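Local coordinates for protein probable aminotransferase (Pseudomonas aeruginosa, PDB 5YKR) that is a probable aminotransferase of class III, a dimeric enzyme of the pyridoxal-phosphate-dependent kind, at residues E371-G383 with E387-G399. Residues are numbered along the deposited sequence; the frame is centred on the assembly and turned at random.
Sequences EELRLPWHVTRIG and EYLFMTHAPRNGG
H378 is the hub where strand 378-382 meets the chain leaving strand 385-389. With chi1 at 69°, CG is tucked between N and C of its own backbone, and the imidazole lies across the M391-P395 loop. There ND1 donates a nearly straight bond to M391 O (2.8 Å, 174°), with the acceptor in the ring plane but ND1 above the carbonyl plane. A394 CA makes a CH-pi contact over one face, 3.8 Å from the ring centroid. P395 CD reaches H378 NE2 at 3.6 Å, and M391 CG packs against H378 CE1. The hairpin itself pairs H378 with L389 and T380 with E387 through two backbone bonds each; between them V379 and Y388 form a non-hydrogen-bonded pair, CB to CB 4.1 Å. On the side of V379 and Y388, the W377 and F390 side chains run alongside each other with rings inclined at 41°, an oblique pair. F390 CD1 sits over one indole face, 3.5 Å from W377 CE2, and L375 CD1 over the other. L413 of helix 407-418 and L453 of helix 439-456 also touch W377, whose NE1 bonds F5 O. The hairpin thus rests its aromatic side on the helices, while the bond to a carbonyl oxygen, implying a proton on ND1, ties loop to strand.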
loop_
_atom_site.group_PDB
_atom_site.type_symbol
_atom_site.label_atom_id
_atom_site.label_comp_id
_atom_site.label_asym_id
_atom_site.label_seq_id
_atom_site.Cartn_x
_atom_site.Cartn_y
_atom_site.Cartn_z
ATOM N N GLU A 371 -39.884 -8.296 7.714
ATOM C CA GLU A 371 -41.295 -7.940 7.816
ATOM C C GLU A 371 -42.099 -9.050 8.508
ATOM O O GLU A 371 -42.891 -8.793 9.425
ATOM C CB GLU A 371 -41.859 -7.603 6.450
ATOM C CG GLU A 371 -41.360 -6.262 5.909
ATOM C CD GLU A 371 -41.792 -5.978 4.464
ATOM O OE1 GLU A 371 -42.406 -6.880 3.837
ATOM O OE2 GLU A 371 -41.501 -4.870 3.952
ATOM N N GLU A 372 -41.863 -10.290 8.124
ATOM C CA GLU A 372 -42.605 -11.415 8.666
ATOM C C GLU A 372 -42.371 -11.572 10.153
ATOM O O GLU A 372 -43.307 -11.794 10.915
ATOM C CB GLU A 372 -42.177 -12.687 7.961
ATOM C CG GLU A 372 -42.787 -13.950 8.502
ATOM C CD GLU A 372 -42.329 -15.185 7.768
ATOM O OE1 GLU A 372 -42.278 -15.153 6.517
ATOM O OE2 GLU A 372 -42.047 -16.198 8.450
ATOM N N LEU A 373 -41.105 -11.421 10.573
ATOM C CA LEU A 373 -40.731 -11.577 11.969
ATOM C C LEU A 373 -40.923 -10.304 12.795
ATOM O O LEU A 373 -40.619 -10.305 13.994
ATOM C CB LEU A 373 -39.297 -12.075 12.061
ATOM C CG LEU A 373 -39.007 -13.429 11.393
ATOM C CD1 LEU A 373 -37.533 -13.772 11.536
ATOM C CD2 LEU A 373 -39.874 -14.555 11.957
ATOM N N ARG A 374 -41.385 -9.230 12.165
ATOM C CA ARG A 374 -41.691 -7.945 12.828
ATOM C C ARG A 374 -40.464 -7.363 13.501
ATOM O O ARG A 374 -40.537 -6.696 14.541
ATOM C CB ARG A 374 -42.895 -8.089 13.784
ATOM C CG ARG A 374 -44.149 -8.609 13.092
ATOM C CD ARG A 374 -45.356 -8.508 14.030
ATOM N NE ARG A 374 -46.551 -9.002 13.345
ATOM C CZ ARG A 374 -47.700 -9.332 13.905
ATOM N NH1 ARG A 374 -47.892 -9.184 15.218
ATOM N NH2 ARG A 374 -48.671 -9.799 13.139
ATOM N N LEU A 375 -39.302 -7.589 12.904
ATOM C CA LEU A 375 -38.068 -7.087 13.505
ATOM C C LEU A 375 -37.945 -5.593 13.246
ATOM O O LEU A 375 -38.213 -5.140 12.134
ATOM C CB LEU A 375 -36.861 -7.841 12.967
ATOM C CG LEU A 375 -36.672 -9.237 13.473
ATOM C CD1 LEU A 375 -35.714 -9.988 12.555
ATOM C CD2 LEU A 375 -36.169 -9.235 14.902
ATOM N N PRO A 376 -37.417 -4.826 14.218
ATOM C CA PRO A 376 -37.220 -3.391 14.048
ATOM C C PRO A 376 -35.909 -3.113 13.321
ATOM O O PRO A 376 -35.043 -2.377 13.799
ATOM C CB PRO A 376 -37.170 -2.898 15.512
ATOM C CG PRO A 376 -36.539 -4.032 16.266
ATOM C CD PRO A 376 -37.067 -5.263 15.594
ATOM N N TRP A 377 -35.772 -3.730 12.151
ATOM C CA TRP A 377 -34.558 -3.674 11.338
ATOM C C TRP A 377 -34.973 -3.263 9.914
ATOM O O TRP A 377 -36.157 -3.299 9.556
ATOM C CB TRP A 377 -33.915 -5.057 11.221
ATOM C CG TRP A 377 -33.437 -5.754 12.476
ATOM C CD1 TRP A 377 -33.652 -5.386 13.772
ATOM C CD2 TRP A 377 -32.694 -6.968 12.537
ATOM N NE1 TRP A 377 -33.061 -6.275 14.620
ATOM C CE2 TRP A 377 -32.473 -7.265 13.884
ATOM C CE3 TRP A 377 -32.141 -7.817 11.568
ATOM C CZ2 TRP A 377 -31.741 -8.370 14.289
ATOM C CZ3 TRP A 377 -31.422 -8.898 11.972
ATOM C CH2 TRP A 377 -31.237 -9.178 13.329
ATOM N N HIS A 378 -33.981 -2.892 9.087
ATOM C CA HIS A 378 -34.286 -2.616 7.674
ATOM C C HIS A 378 -33.108 -3.061 6.830
ATOM O O HIS A 378 -32.007 -3.255 7.354
ATOM C CB HIS A 378 -34.614 -1.139 7.388
ATOM C CG HIS A 378 -33.443 -0.230 7.519
ATOM N ND1 HIS A 378 -32.963 0.197 8.735
ATOM C CD2 HIS A 378 -32.602 0.242 6.577
ATOM C CE1 HIS A 378 -31.859 0.907 8.524
ATOM N NE2 HIS A 378 -31.634 0.968 7.218
ATOM N N VAL A 379 -33.368 -3.182 5.543
ATOM C CA VAL A 379 -32.358 -3.545 4.571
ATOM C C VAL A 379 -32.313 -2.543 3.442
ATOM O O VAL A 379 -33.341 -2.022 3.007
ATOM C CB VAL A 379 -32.560 -5.010 4.062
ATOM C CG1 VAL A 379 -33.858 -5.221 3.241
ATOM C CG2 VAL A 379 -31.385 -5.493 3.234
ATOM N N THR A 380 -31.072 -2.316 2.957
ATOM C CA THR A 380 -30.769 -1.370 1.882
ATOM C C THR A 380 -29.901 -2.033 0.814
ATOM O O THR A 380 -29.090 -2.878 1.130
ATOM C CB THR A 380 -30.038 -0.143 2.459
ATOM O OG1 THR A 380 -30.891 0.468 3.443
ATOM C CG2 THR A 380 -29.701 0.889 1.409
ATOM N N ARG A 381 -30.070 -1.631 -0.450
ATOM C CA ARG A 381 -29.247 -2.142 -1.561
ATOM C C ARG A 381 -28.703 -0.967 -2.374
ATOM O O ARG A 381 -29.405 0.018 -2.660
ATOM C CB ARG A 381 -30.066 -3.078 -2.457
ATOM C CG ARG A 381 -29.279 -3.586 -3.671
ATOM C CD ARG A 381 -30.010 -4.659 -4.430
ATOM N NE ARG A 381 -31.143 -4.111 -5.167
ATOM C CZ ARG A 381 -31.086 -3.620 -6.393
ATOM N NH1 ARG A 381 -29.920 -3.572 -7.071
ATOM N NH2 ARG A 381 -32.209 -3.186 -6.970
ATOM N N ILE A 382 -27.420 -1.066 -2.730
ATOM C CA ILE A 382 -26.797 -0.199 -3.720
ATOM C C ILE A 382 -26.191 -1.107 -4.778
ATOM O O ILE A 382 -25.113 -1.688 -4.600
ATOM C CB ILE A 382 -25.763 0.793 -3.142
ATOM C CG1 ILE A 382 -24.860 0.192 -2.116
ATOM C CG2 ILE A 382 -26.506 1.962 -2.592
ATOM C CD1 ILE A 382 -23.632 1.062 -1.918
ATOM N N GLY A 383 -26.949 -1.286 -5.864
ATOM C CA GLY A 383 -26.489 -2.150 -6.930
ATOM C C GLY A 383 -26.300 -3.590 -6.487
ATOM O O GLY A 383 -27.261 -4.249 -6.110
ATOM N N GLU A 387 -27.198 -4.560 2.499
ATOM C CA GLU A 387 -26.863 -4.596 3.937
ATOM C C GLU A 387 -28.071 -4.228 4.766
ATOM O O GLU A 387 -28.776 -3.278 4.443
ATOM C CB GLU A 387 -25.700 -3.630 4.214
ATOM C CG GLU A 387 -25.229 -3.588 5.664
ATOM C CD GLU A 387 -23.769 -3.186 5.833
ATOM O OE1 GLU A 387 -23.173 -2.680 4.836
ATOM O OE2 GLU A 387 -23.239 -3.323 6.982
ATOM N N TYR A 388 -28.208 -4.934 5.888
ATOM C CA TYR A 388 -29.228 -4.599 6.863
ATOM C C TYR A 388 -28.610 -3.948 8.139
ATOM O O TYR A 388 -27.382 -4.024 8.391
ATOM C CB TYR A 388 -30.115 -5.779 7.199
ATOM C CG TYR A 388 -29.399 -7.051 7.532
ATOM C CD1 TYR A 388 -29.054 -7.368 8.870
ATOM C CD2 TYR A 388 -29.083 -7.975 6.544
ATOM C CE1 TYR A 388 -28.378 -8.532 9.164
ATOM C CE2 TYR A 388 -28.439 -9.165 6.855
ATOM C CZ TYR A 388 -28.132 -9.446 8.166
ATOM O OH TYR A 388 -27.479 -10.578 8.533
ATOM N N LEU A 389 -29.457 -3.250 8.874
ATOM C CA LEU A 389 -29.077 -2.518 10.076
ATOM C C LEU A 389 -30.184 -2.739 11.091
ATOM O O LEU A 389 -31.375 -2.850 10.727
ATOM C CB LEU A 389 -28.983 -1.010 9.780
ATOM C CG LEU A 389 -27.667 -0.304 9.517
ATOM C CD1 LEU A 389 -27.930 1.144 9.152
ATOM C CD2 LEU A 389 -26.655 -0.474 10.669
ATOM N N PHE A 390 -29.808 -2.729 12.379
ATOM C CA PHE A 390 -30.767 -3.059 13.450
ATOM C C PHE A 390 -31.511 -1.805 13.940
ATOM O O PHE A 390 -31.499 -1.478 15.128
ATOM C CB PHE A 390 -30.076 -3.769 14.617
ATOM C CG PHE A 390 -29.147 -4.897 14.234
ATOM C CD1 PHE A 390 -29.434 -5.763 13.175
ATOM C CD2 PHE A 390 -27.996 -5.115 14.959
ATOM C CE1 PHE A 390 -28.559 -6.791 12.849
ATOM C CE2 PHE A 390 -27.128 -6.157 14.665
ATOM C CZ PHE A 390 -27.407 -6.984 13.597
ATOM N N MET A 391 -32.163 -1.122 13.007
ATOM C CA MET A 391 -33.053 -0.019 13.336
ATOM C C MET A 391 -34.191 0.014 12.300
ATOM O O MET A 391 -34.077 -0.513 11.173
ATOM C CB MET A 391 -32.271 1.305 13.357
ATOM C CG MET A 391 -31.580 1.675 12.040
ATOM S SD MET A 391 -30.462 3.077 12.099
ATOM C CE MET A 391 -31.634 4.432 12.323
ATOM N N THR A 392 -35.303 0.608 12.699
ATOM C CA THR A 392 -36.511 0.516 11.875
ATOM C C THR A 392 -36.428 1.230 10.505
ATOM O O THR A 392 -36.974 0.761 9.516
ATOM C CB THR A 392 -37.731 1.030 12.669
ATOM O OG1 THR A 392 -37.940 0.124 13.740
ATOM C CG2 THR A 392 -38.942 1.033 11.851
ATOM N N HIS A 393 -35.747 2.361 10.484
ATOM C CA HIS A 393 -35.753 3.261 9.343
ATOM C C HIS A 393 -34.301 3.499 8.898
ATOM O O HIS A 393 -33.389 3.370 9.684
ATOM C CB HIS A 393 -36.387 4.599 9.728
ATOM C CG HIS A 393 -37.808 4.492 10.226
ATOM N ND1 HIS A 393 -38.873 4.210 9.395
ATOM C CD2 HIS A 393 -38.327 4.648 11.464
ATOM C CE1 HIS A 393 -39.990 4.187 10.103
ATOM N NE2 HIS A 393 -39.686 4.465 11.362
ATOM N N ALA A 394 -34.110 3.853 7.634
ATOM C CA ALA A 394 -32.798 4.210 7.168
ATOM C C ALA A 394 -32.210 5.333 8.044
ATOM O O ALA A 394 -32.892 6.315 8.350
ATOM C CB ALA A 394 -32.860 4.668 5.720
ATOM N N PRO A 395 -30.939 5.199 8.404
ATOM C CA PRO A 395 -30.292 6.245 9.187
ATOM C C PRO A 395 -30.127 7.526 8.404
ATOM O O PRO A 395 -29.863 7.486 7.192
ATOM C CB PRO A 395 -28.924 5.621 9.522
ATOM C CG PRO A 395 -28.623 4.725 8.334
ATOM C CD PRO A 395 -29.992 4.121 8.021
ATOM N N ARG A 396 -30.242 8.652 9.066
ATOM C CA ARG A 396 -30.039 9.951 8.409
ATOM C C ARG A 396 -28.538 10.276 8.304
ATOM O O ARG A 396 -28.165 11.090 7.515
ATOM C CB ARG A 396 -30.722 11.071 9.204
ATOM C CG ARG A 396 -32.238 11.018 9.100
ATOM C CD ARG A 396 -32.845 12.114 9.947
ATOM N NE ARG A 396 -32.806 11.654 11.328
ATOM C CZ ARG A 396 -33.857 11.582 12.153
ATOM N NH1 ARG A 396 -35.069 12.014 11.792
ATOM N NH2 ARG A 396 -33.674 11.100 13.374
ATOM N N ASN A 397 -27.731 9.681 9.189
ATOM C CA ASN A 397 -26.321 9.939 9.219
ATOM C C ASN A 397 -25.572 8.772 9.881
ATOM O O ASN A 397 -26.183 7.845 10.422
ATOM C CB ASN A 397 -26.024 11.293 9.877
ATOM C CG ASN A 397 -26.655 11.416 11.256
ATOM O OD1 ASN A 397 -26.473 10.536 12.103
ATOM N ND2 ASN A 397 -27.404 12.509 11.476
ATOM N N GLY A 398 -24.236 8.836 9.839
ATOM C CA GLY A 398 -23.440 7.806 10.422
ATOM C C GLY A 398 -23.599 7.672 11.917
ATOM O O GLY A 398 -23.587 6.562 12.439
ATOM N N GLY A 399 -23.754 8.803 12.620
ATOM C CA GLY A 399 -23.912 8.734 14.058
ATOM C C GLY A 399 -25.127 7.895 14.462
ATOM O O GLY A 399 -25.057 7.118 15.414
#